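PDB 3O66: glycine betaine/carnitine/choline ABC transporter from Staphylococcus aureus subsp. aureus Mu50, which probably binds glycine betaine, carnitine or choline as the substrate-binding component of an ABC importer and delivers it to the membrane transporter. Local coordinates for residues A[25-30]-A[242-247]; A[38-43]-A[234-239]; A[21-26]-A[255-260]. All coordinates share one frame; numbering follows the deposited sequence.

How the contacts relate
Helix 19-35, which follows the first strand, gives its first turns to contact 3 (21-26 with 255-260) and its middle to contact 1 (25-30 with 242-247); the two share S25 and H26. The loop leading into strand 43-48 then supplies contact 2 (38-43 with 234-239). Each closes a loop of about 190 to 230 residues. Contact 2 nests within contact 1, and contact 1, apart from the shared residues, within contact 3. Together they tie the start of one lobe to the helices that return to it late in the chain. Contacts 1 and 2 meet where R29 CD lies 3.3 Å from P42 O; contacts 1 and 3 meet through M27 and L256.

Contact 1 of 3, residues A[25-30]-A[242-247]; sequences SHMLRL and NKLTGK
M27 and L28, neighbours on helix 19-35, both close on the side chain of L244, which comes from the loop following helix 236-242. M27, present as selenomethionine, points toward the loop. Its CG is swung to the far side from its own amide nitrogen (chi1 -168°) and the chain runs out extended as far as its bend at chi3, which brings the selenium alongside both methyls of L244: SE is 3.9 Å from L244 CD1 and 4.0 Å from L244 CD2. L28 sets out less directly, but its end swings in, and L28 CD2 rests 3.8 Å from L244 CD1. That one methyl therefore touches both helix residues, in a buried, wholly apolar contact without a hydrogen bond across it. One residue further on, R29 holds H26 side-on: NE and NH2 both donate to H26 ND1, with R29 NE 3.1 Å from H26 ND1 and close to the ring plane, while NH2 comes in more tilted. R29 also has a salt bridge to E33, a turn further along. L244 is presented by two successive turns, type I from N242 to T245 and type II from L244 to K247. The first is braced by N242 ND2 donating to T245 OG1 at 3.1 Å, exactly in the amide plane. The second is closed by K247 N, 3.1 Å from L244 O, and K247 NZ folds back to K243 O, 2.7 Å away on the residue before that turn. In this lobe of the periplasmic-binding-protein fold, strand 12-16 flanks L28 through I13, with Y110 also against that leucine; helix 267-277 flanks M27 through F274 and L275, and F281 of the C-terminal tail lies against L244.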
loop_
_atom_site.group_PDB
_atom_site.type_symbol
_atom_site.label_atom_id
_atom_site.label_comp_id
_atom_site.label_asym_id
_atom_site.label_seq_id
_atom_site.Cartn_x
_atom_site.Cartn_y
_atom_site.Cartn_z
ATOM N N SER A 25 -7.746 -7.108 -4.910
ATOM C CA SER A 25 -8.969 -7.899 -4.598
ATOM C C SER A 25 -9.476 -8.711 -5.784
ATOM O O SER A 25 -9.871 -9.877 -5.640
ATOM C CB SER A 25 -10.074 -7.006 -4.034
ATOM O OG SER A 25 -9.584 -6.358 -2.879
ATOM N N HIS A 26 -9.435 -8.116 -6.975
ATOM C CA HIS A 26 -9.861 -8.854 -8.153
ATOM C C HIS A 26 -8.851 -9.910 -8.505
ATOM O O HIS A 26 -9.226 -10.942 -9.063
ATOM C CB HIS A 26 -10.072 -7.924 -9.363
ATOM C CG HIS A 26 -11.408 -7.274 -9.364
ATOM N ND1 HIS A 26 -12.576 -7.976 -9.569
ATOM C CD2 HIS A 26 -11.773 -5.992 -9.133
ATOM C CE1 HIS A 26 -13.603 -7.149 -9.487
ATOM N NE2 HIS A 26 -13.141 -5.939 -9.225
HETATM N N MSE A 27 -7.583 -9.663 -8.172
HETATM C CA MSE A 27 -6.528 -10.615 -8.476
HETATM C C MSE A 27 -6.722 -11.864 -7.622
HETATM O O MSE A 27 -6.667 -12.981 -8.150
HETATM C CB MSE A 27 -5.155 -9.965 -8.268
HETATM C CG MSE A 27 -3.990 -10.721 -8.793
HETATM SE SE MSE A 27 -2.351 -9.747 -8.276
HETATM C CE MSE A 27 -2.472 -8.130 -9.384
ATOM N N LEU A 28 -7.048 -11.673 -6.335
ATOM C CA LEU A 28 -7.360 -12.813 -5.455
ATOM C C LEU A 28 -8.597 -13.537 -5.947
ATOM O O LEU A 28 -8.632 -14.768 -5.959
ATOM C CB LEU A 28 -7.568 -12.369 -3.998
ATOM C CG LEU A 28 -6.298 -11.949 -3.251
ATOM C CD1 LEU A 28 -6.684 -11.315 -1.917
ATOM C CD2 LEU A 28 -5.358 -13.133 -3.028
ATOM N N ARG A 29 -9.604 -12.783 -6.391
ATOM C CA ARG A 29 -10.862 -13.410 -6.836
ATOM C C ARG A 29 -10.584 -14.325 -8.037
ATOM O O ARG A 29 -11.052 -15.489 -8.091
ATOM C CB ARG A 29 -11.922 -12.345 -7.200
ATOM C CG ARG A 29 -13.157 -12.925 -7.891
ATOM C CD ARG A 29 -14.118 -11.805 -8.315
ATOM N NE ARG A 29 -13.570 -10.955 -9.391
ATOM C CZ ARG A 29 -13.647 -11.229 -10.688
ATOM N NH1 ARG A 29 -14.255 -12.333 -11.111
ATOM N NH2 ARG A 29 -13.126 -10.384 -11.573
ATOM N N LEU A 30 -9.842 -13.789 -9.005
ATOM C CA LEU A 30 -9.538 -14.527 -10.219
ATOM C C LEU A 30 -8.604 -15.692 -9.964
ATOM O O LEU A 30 -8.730 -16.745 -10.590
ATOM C CB LEU A 30 -9.013 -13.599 -11.333
ATOM C CG LEU A 30 -10.005 -12.581 -11.912
ATOM C CD1 LEU A 30 -9.248 -11.428 -12.593
ATOM C CD2 LEU A 30 -11.050 -13.213 -12.899
ATOM N N ASN A 242 -0.897 -17.396 -0.803
ATOM C CA ASN A 242 0.570 -17.341 -0.752
ATOM C C ASN A 242 1.260 -17.317 -2.108
ATOM O O ASN A 242 2.418 -16.952 -2.185
ATOM C CB ASN A 242 1.139 -18.465 0.115
ATOM C CG ASN A 242 1.200 -18.086 1.603
ATOM O OD1 ASN A 242 0.843 -18.895 2.467
ATOM N ND2 ASN A 242 1.652 -16.858 1.904
ATOM N N LYS A 243 0.560 -17.673 -3.180
ATOM C CA LYS A 243 1.159 -17.577 -4.504
ATOM C C LYS A 243 1.533 -16.125 -4.819
ATOM O O LYS A 243 2.440 -15.886 -5.594
ATOM C CB LYS A 243 0.184 -18.045 -5.576
ATOM C CG LYS A 243 0.088 -19.523 -5.836
ATOM C CD LYS A 243 -0.997 -19.652 -6.945
ATOM C CE LYS A 243 -0.732 -20.804 -7.842
ATOM N NZ LYS A 243 -1.638 -20.836 -9.008
ATOM N N LEU A 244 0.815 -15.159 -4.222
ATOM C CA LEU A 244 1.069 -13.749 -4.511
ATOM C C LEU A 244 2.131 -13.123 -3.609
ATOM O O LEU A 244 2.513 -11.986 -3.835
ATOM C CB LEU A 244 -0.239 -12.937 -4.445
ATOM C CG LEU A 244 -1.296 -13.316 -5.532
ATOM C CD1 LEU A 244 -2.531 -12.429 -5.424
ATOM C CD2 LEU A 244 -0.727 -13.187 -6.911
ATOM N N THR A 245 2.593 -13.847 -2.595
ATOM C CA THR A 245 3.580 -13.314 -1.653
ATOM C C THR A 245 4.902 -12.960 -2.364
ATOM O O THR A 245 5.498 -13.818 -3.014
ATOM C CB THR A 245 3.832 -14.342 -0.518
ATOM O OG1 THR A 245 2.627 -14.484 0.250
ATOM C CG2 THR A 245 4.997 -13.905 0.396
ATOM N N GLY A 246 5.354 -11.701 -2.229
ATOM C CA GLY A 246 6.548 -11.204 -2.927
ATOM C C GLY A 246 6.404 -10.875 -4.413
ATOM O O GLY A 246 7.349 -10.375 -5.028
ATOM N N LYS A 247 5.244 -11.136 -5.014
ATOM C CA LYS A 247 5.090 -10.979 -6.479
ATOM C C LYS A 247 4.786 -9.571 -7.037
ATOM O O LYS A 247 4.705 -9.364 -8.278
ATOM C CB LYS A 247 4.092 -11.992 -7.044
ATOM C CG LYS A 247 4.262 -13.431 -6.552
ATOM C CD LYS A 247 5.560 -14.143 -7.034
ATOM C CE LYS A 247 5.906 -15.346 -6.114
ATOM N NZ LYS A 247 4.938 -16.510 -6.334
#

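Contact 2 of 3, residues A[38-43]-A[234-239]; sequences GKIKPT and HPELKT
I40 drives its CD1 methyl onto one face of the H234 ring, joining the loop between helix 19-35 and strand 43-48 to the short link leading into helix 236-242. Strand 12-16, helix 19-35 and strand 43-48 form a beta-alpha-beta crossover of the periplasmic-binding-protein fold, its two strands adjacent and parallel, and the I40 loop is the return from the helix to the second strand. The touch is a CH-pi contact: CD1 sits 4.0 Å from the ring centroid of H234 and only 13° off the ring normal, shifted slightly toward the rim. The two side chains come from opposite directions, and I40 gets there because its CG1 branch leaves on the side away from the carbonyl carbon (chi1 -57°) and continues extended to CD1. L237 stands next to the ring, with its CD2 4.2 Å from I40 CD1, so the methyl meets both an aromatic and an aliphatic surface.

Further out, I40 and L237 both pack on I32 of helix 19-35, and the ring of H234 also touches T7 and N9 near the N terminus. E236 is modelled in two conformers, so the bond from the backbone N of T7 to its OE2 in one of them is doubtful. The loop itself is held by I40 N bonding to T36 OG1, and K41 NZ reaches back to G38 O at 3.1 Å.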
loop_
_atom_site.group_PDB
_atom_site.type_symbol
_atom_site.label_atom_id
_atom_site.label_comp_id
_atom_site.label_asym_id
_atom_site.label_seq_id
_atom_site.Cartn_x
_atom_site.Cartn_y
_atom_site.Cartn_z
ATOM N N GLY A 38 -13.139 -22.975 -10.732
ATOM C CA GLY A 38 -14.511 -22.453 -10.645
ATOM C C GLY A 38 -15.366 -22.989 -9.494
ATOM O O GLY A 38 -16.507 -22.573 -9.326
ATOM N N LYS A 39 -14.820 -23.885 -8.680
ATOM C CA LYS A 39 -15.535 -24.384 -7.503
ATOM C C LYS A 39 -15.788 -23.290 -6.459
ATOM O O LYS A 39 -16.842 -23.252 -5.826
ATOM C CB LYS A 39 -14.773 -25.542 -6.881
ATOM C CG LYS A 39 -14.876 -26.811 -7.689
ATOM C CD LYS A 39 -13.760 -27.784 -7.337
ATOM C CE LYS A 39 -14.053 -29.165 -7.901
ATOM N NZ LYS A 39 -13.079 -30.133 -7.323
ATOM N N ILE A 40 -14.824 -22.392 -6.291
ATOM C CA ILE A 40 -15.047 -21.220 -5.464
ATOM C C ILE A 40 -14.998 -19.971 -6.352
ATOM O O ILE A 40 -14.008 -19.736 -7.045
ATOM C CB ILE A 40 -14.020 -21.149 -4.307
ATOM C CG1 ILE A 40 -14.114 -22.441 -3.464
ATOM C CG2 ILE A 40 -14.235 -19.864 -3.460
ATOM C CD1 ILE A 40 -13.091 -22.555 -2.330
ATOM N N LYS A 41 -16.072 -19.185 -6.302
ATOM C CA LYS A 41 -16.212 -17.961 -7.084
ATOM C C LYS A 41 -16.394 -16.813 -6.106
ATOM O O LYS A 41 -17.524 -16.485 -5.700
ATOM C CB LYS A 41 -17.409 -18.047 -8.047
ATOM C CG LYS A 41 -17.202 -18.977 -9.229
ATOM C CD LYS A 41 -18.444 -19.050 -10.119
ATOM C CE LYS A 41 -18.338 -20.177 -11.154
ATOM N NZ LYS A 41 -19.044 -21.450 -10.749
ATOM N N PRO A 42 -15.284 -16.193 -5.702
ATOM C CA PRO A 42 -15.422 -15.165 -4.666
ATOM C C PRO A 42 -16.122 -13.912 -5.200
ATOM O O PRO A 42 -16.096 -13.655 -6.416
ATOM C CB PRO A 42 -13.967 -14.829 -4.329
ATOM C CG PRO A 42 -13.193 -16.053 -4.757
ATOM C CD PRO A 42 -13.869 -16.437 -6.035
ATOM N N THR A 43 -16.747 -13.145 -4.311
ATOM C CA THR A 43 -17.276 -11.835 -4.686
ATOM C C THR A 43 -16.642 -10.767 -3.811
ATOM O O THR A 43 -16.070 -11.079 -2.781
ATOM C CB THR A 43 -18.822 -11.776 -4.601
ATOM O OG1 THR A 43 -19.222 -11.947 -3.241
ATOM C CG2 THR A 43 -19.436 -12.889 -5.465
ATOM N N HIS A 234 -11.220 -24.373 3.997
ATOM C CA HIS A 234 -10.594 -24.606 2.698
ATOM C C HIS A 234 -9.080 -24.383 2.760
ATOM O O HIS A 234 -8.602 -23.331 2.311
ATOM C CB HIS A 234 -11.182 -23.654 1.645
ATOM C CG HIS A 234 -12.658 -23.782 1.475
ATOM N ND1 HIS A 234 -13.235 -24.822 0.780
ATOM C CD2 HIS A 234 -13.678 -23.003 1.906
ATOM C CE1 HIS A 234 -14.551 -24.692 0.810
ATOM N NE2 HIS A 234 -14.845 -23.597 1.490
ATOM N N PRO A 235 -8.322 -25.362 3.306
ATOM C CA PRO A 235 -6.867 -25.215 3.461
ATOM C C PRO A 235 -6.127 -24.794 2.193
ATOM O O PRO A 235 -5.086 -24.145 2.297
ATOM C CB PRO A 235 -6.405 -26.617 3.876
ATOM C CG PRO A 235 -7.607 -27.233 4.520
ATOM C CD PRO A 235 -8.801 -26.674 3.800
ATOM N N GLU A 236 -6.686 -25.149 1.035
ATOM C CA GLU A 236 -6.074 -24.867 -0.276
ATOM C C GLU A 236 -5.943 -23.376 -0.563
ATOM O O GLU A 236 -5.084 -22.956 -1.349
ATOM C CB GLU A 236 -6.847 -25.576 -1.412
ATOM C CG GLU A 236 -8.343 -25.171 -1.599
ATOM C CD GLU A 236 -9.335 -25.897 -0.680
ATOM O OE1 GLU A 236 -8.942 -26.500 0.341
ATOM O OE2 GLU A 236 -10.545 -25.854 -0.990
ATOM N N LEU A 237 -6.805 -22.579 0.069
ATOM C CA LEU A 237 -6.824 -21.147 -0.165
ATOM C C LEU A 237 -5.589 -20.498 0.403
ATOM O O LEU A 237 -5.171 -19.467 -0.098
ATOM C CB LEU A 237 -8.082 -20.485 0.393
ATOM C CG LEU A 237 -9.409 -20.890 -0.253
ATOM C CD1 LEU A 237 -10.542 -20.147 0.453
ATOM C CD2 LEU A 237 -9.398 -20.612 -1.765
ATOM N N LYS A 238 -5.017 -21.069 1.462
ATOM C CA LYS A 238 -3.803 -20.491 2.037
ATOM C C LYS A 238 -2.650 -20.620 1.037
ATOM O O LYS A 238 -1.857 -19.695 0.867
ATOM C CB LYS A 238 -3.453 -21.205 3.337
ATOM C CG LYS A 238 -2.271 -20.618 4.086
ATOM C CD LYS A 238 -2.202 -21.333 5.467
ATOM C CE LYS A 238 -0.865 -21.175 6.151
ATOM N NZ LYS A 238 -0.562 -19.742 6.356
ATOM N N THR A 239 -2.589 -21.763 0.356
ATOM C CA THR A 239 -1.610 -21.983 -0.716
ATOM C C THR A 239 -1.855 -21.020 -1.874
ATOM O O THR A 239 -0.906 -20.416 -2.401
ATOM C CB THR A 239 -1.699 -23.423 -1.227
ATOM O OG1 THR A 239 -1.397 -24.311 -0.150
ATOM C CG2 THR A 239 -0.726 -23.663 -2.354
#

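Contact 3 of 3, residues A[21-26]-A[255-260]; sequences SQIISH and RLNYEA
The short helical segments 21-26 and 255-260 cross nearly at right angles, at 103°, with their axes 10.4 Å apart and I23 and L256 as the nearest pair of CA atoms. From the first helix one side chain does the work. I23 points toward the partner and, with its longer branch set on the amide-nitrogen side of the backbone (chi1 -66°) and extended beyond that, places CD1 against the flank of the second helix. There the methyl lies 3.5 Å from the backbone oxygen L256 O and 4.0 Å from A260 CB, the two lying one turn apart. It also comes to 4.4 Å from L256 CB, so L256 meets it near the main chain rather than with its branched end. N257 adds a third partner: its side chain runs obliquely past that of I23, leaving OD1 3.8 Å from I23 CD1. These oxygens touch the methyl by packing, since no hydrogen bond passes between the two segments.

Helix 19-35 follows strand 12-16 in the first lobe of this periplasmic-binding-protein fold. The amide of N257 is held by two bonds, ND2 donating to T198 O and also to E20 OE1, the residue just before the first segment. T198 follows strand 192-196 of the other sheet, so this amide ties helix 250-261 to the second lobe as well as to helix 19-35. An acetate ion, probably from the crystallisation liquor, lies beside the N257 side chain, their nearest atoms about 3 Å apart. L256 has further packing on I248 and on V270 of helix 267-277. S25 OG turns back on its own helix and bonds to S21 O, 2.7 Å away and above the carbonyl plane, while S25 N reaches the same oxygen from the opposite face.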
loop_
_atom_site.group_PDB
_atom_site.type_symbol
_atom_site.label_atom_id
_atom_site.label_comp_id
_atom_site.label_asym_id
_atom_site.label_seq_id
_atom_site.Cartn_x
_atom_site.Cartn_y
_atom_site.Cartn_z
ATOM N N SER A 21 -6.526 -1.374 -4.010
ATOM C CA SER A 21 -7.310 -2.408 -3.342
ATOM C C SER A 21 -8.162 -3.200 -4.339
ATOM O O SER A 21 -8.275 -4.443 -4.236
ATOM C CB SER A 21 -8.176 -1.798 -2.250
ATOM O OG SER A 21 -9.048 -2.775 -1.727
ATOM N N GLN A 22 -8.745 -2.500 -5.311
ATOM C CA GLN A 22 -9.603 -3.186 -6.279
ATOM C C GLN A 22 -8.803 -4.131 -7.189
ATOM O O GLN A 22 -9.243 -5.255 -7.446
ATOM C CB GLN A 22 -10.467 -2.207 -7.059
ATOM C CG GLN A 22 -11.398 -1.417 -6.115
ATOM C CD GLN A 22 -12.103 -0.292 -6.800
ATOM O OE1 GLN A 22 -11.574 0.325 -7.735
ATOM N NE2 GLN A 22 -13.318 0.003 -6.339
ATOM N N ILE A 23 -7.650 -3.676 -7.651
ATOM C CA ILE A 23 -6.730 -4.527 -8.438
ATOM C C ILE A 23 -6.380 -5.832 -7.693
ATOM O O ILE A 23 -6.615 -6.949 -8.218
ATOM C CB ILE A 23 -5.465 -3.750 -8.904
ATOM C CG1 ILE A 23 -5.848 -2.646 -9.896
ATOM C CG2 ILE A 23 -4.346 -4.735 -9.561
ATOM C CD1 ILE A 23 -4.753 -1.553 -10.066
ATOM N N ILE A 24 -5.841 -5.702 -6.486
ATOM C CA ILE A 24 -5.428 -6.879 -5.706
ATOM C C ILE A 24 -6.620 -7.735 -5.248
ATOM O O ILE A 24 -6.520 -8.959 -5.211
ATOM C CB ILE A 24 -4.589 -6.468 -4.517
ATOM C CG1 ILE A 24 -3.408 -5.609 -4.976
ATOM C CG2 ILE A 24 -4.104 -7.701 -3.742
ATOM C CD1 ILE A 24 -2.745 -4.873 -3.830
ATOM N N SER A 25 -7.746 -7.108 -4.910
ATOM C CA SER A 25 -8.969 -7.899 -4.598
ATOM C C SER A 25 -9.476 -8.711 -5.784
ATOM O O SER A 25 -9.871 -9.877 -5.640
ATOM C CB SER A 25 -10.074 -7.006 -4.034
ATOM O OG SER A 25 -9.584 -6.358 -2.879
ATOM N N HIS A 26 -9.435 -8.116 -6.975
ATOM C CA HIS A 26 -9.861 -8.854 -8.153
ATOM C C HIS A 26 -8.851 -9.910 -8.505
ATOM O O HIS A 26 -9.226 -10.942 -9.063
ATOM C CB HIS A 26 -10.072 -7.924 -9.363
ATOM C CG HIS A 26 -11.408 -7.274 -9.364
ATOM N ND1 HIS A 26 -12.576 -7.976 -9.569
ATOM C CD2 HIS A 26 -11.773 -5.992 -9.133
ATOM C CE1 HIS A 26 -13.603 -7.149 -9.487
ATOM N NE2 HIS A 26 -13.141 -5.939 -9.225
ATOM N N ARG A 255 3.099 0.698 -11.422
ATOM C CA ARG A 255 2.707 0.398 -12.798
ATOM C C ARG A 255 1.276 -0.101 -12.919
ATOM O O ARG A 255 0.556 0.288 -13.848
ATOM C CB ARG A 255 3.661 -0.615 -13.493
ATOM C CG ARG A 255 4.991 0.006 -13.971
ATOM C CD ARG A 255 5.869 -1.036 -14.726
ATOM N NE ARG A 255 6.429 -2.020 -13.798
ATOM C CZ ARG A 255 7.541 -1.841 -13.082
ATOM N NH1 ARG A 255 7.949 -2.797 -12.266
ATOM N NH2 ARG A 255 8.236 -0.704 -13.162
ATOM N N LEU A 256 0.869 -0.984 -12.015
ATOM C CA LEU A 256 -0.486 -1.522 -12.050
ATOM C C LEU A 256 -1.476 -0.413 -11.755
ATOM O O LEU A 256 -2.493 -0.285 -12.435
ATOM C CB LEU A 256 -0.642 -2.671 -11.027
ATOM C CG LEU A 256 0.144 -3.932 -11.394
ATOM C CD1 LEU A 256 0.111 -4.901 -10.201
ATOM C CD2 LEU A 256 -0.374 -4.591 -12.708
ATOM N N ASN A 257 -1.179 0.407 -10.749
ATOM C CA ASN A 257 -2.079 1.540 -10.455
ATOM C C ASN A 257 -2.221 2.469 -11.663
ATOM O O ASN A 257 -3.304 3.008 -11.922
ATOM C CB ASN A 257 -1.611 2.328 -9.248
ATOM C CG ASN A 257 -2.048 1.694 -7.950
ATOM O OD1 ASN A 257 -3.142 1.089 -7.864
ATOM N ND2 ASN A 257 -1.199 1.792 -6.932
ATOM N N TYR A 258 -1.127 2.649 -12.399
ATOM C CA TYR A 258 -1.138 3.526 -13.573
ATOM C C TYR A 258 -2.105 2.976 -14.627
ATOM O O TYR A 258 -2.830 3.742 -15.301
ATOM C CB TYR A 258 0.281 3.660 -14.139
ATOM C CG TYR A 258 0.434 4.452 -15.428
ATOM C CD1 TYR A 258 -0.242 5.651 -15.628
ATOM C CD2 TYR A 258 1.327 4.022 -16.415
ATOM C CE1 TYR A 258 -0.081 6.391 -16.817
ATOM C CE2 TYR A 258 1.506 4.743 -17.589
ATOM C CZ TYR A 258 0.802 5.925 -17.783
ATOM O OH TYR A 258 0.993 6.617 -18.950
ATOM N N GLU A 259 -2.106 1.653 -14.771
ATOM C CA GLU A 259 -2.957 0.975 -15.745
ATOM C C GLU A 259 -4.429 1.307 -15.449
ATOM O O GLU A 259 -5.217 1.486 -16.368
ATOM C CB GLU A 259 -2.752 -0.543 -15.674
ATOM C CG GLU A 259 -1.388 -1.047 -16.171
ATOM C CD GLU A 259 -1.173 -0.842 -17.647
ATOM O OE1 GLU A 259 -1.945 -1.396 -18.464
ATOM O OE2 GLU A 259 -0.206 -0.128 -17.996
ATOM N N ALA A 260 -4.797 1.344 -14.167
ATOM C CA ALA A 260 -6.190 1.670 -13.801
ATOM C C ALA A 260 -6.510 3.174 -13.772
ATOM O O ALA A 260 -7.503 3.611 -14.329
ATOM C CB ALA A 260 -6.580 1.003 -12.495
#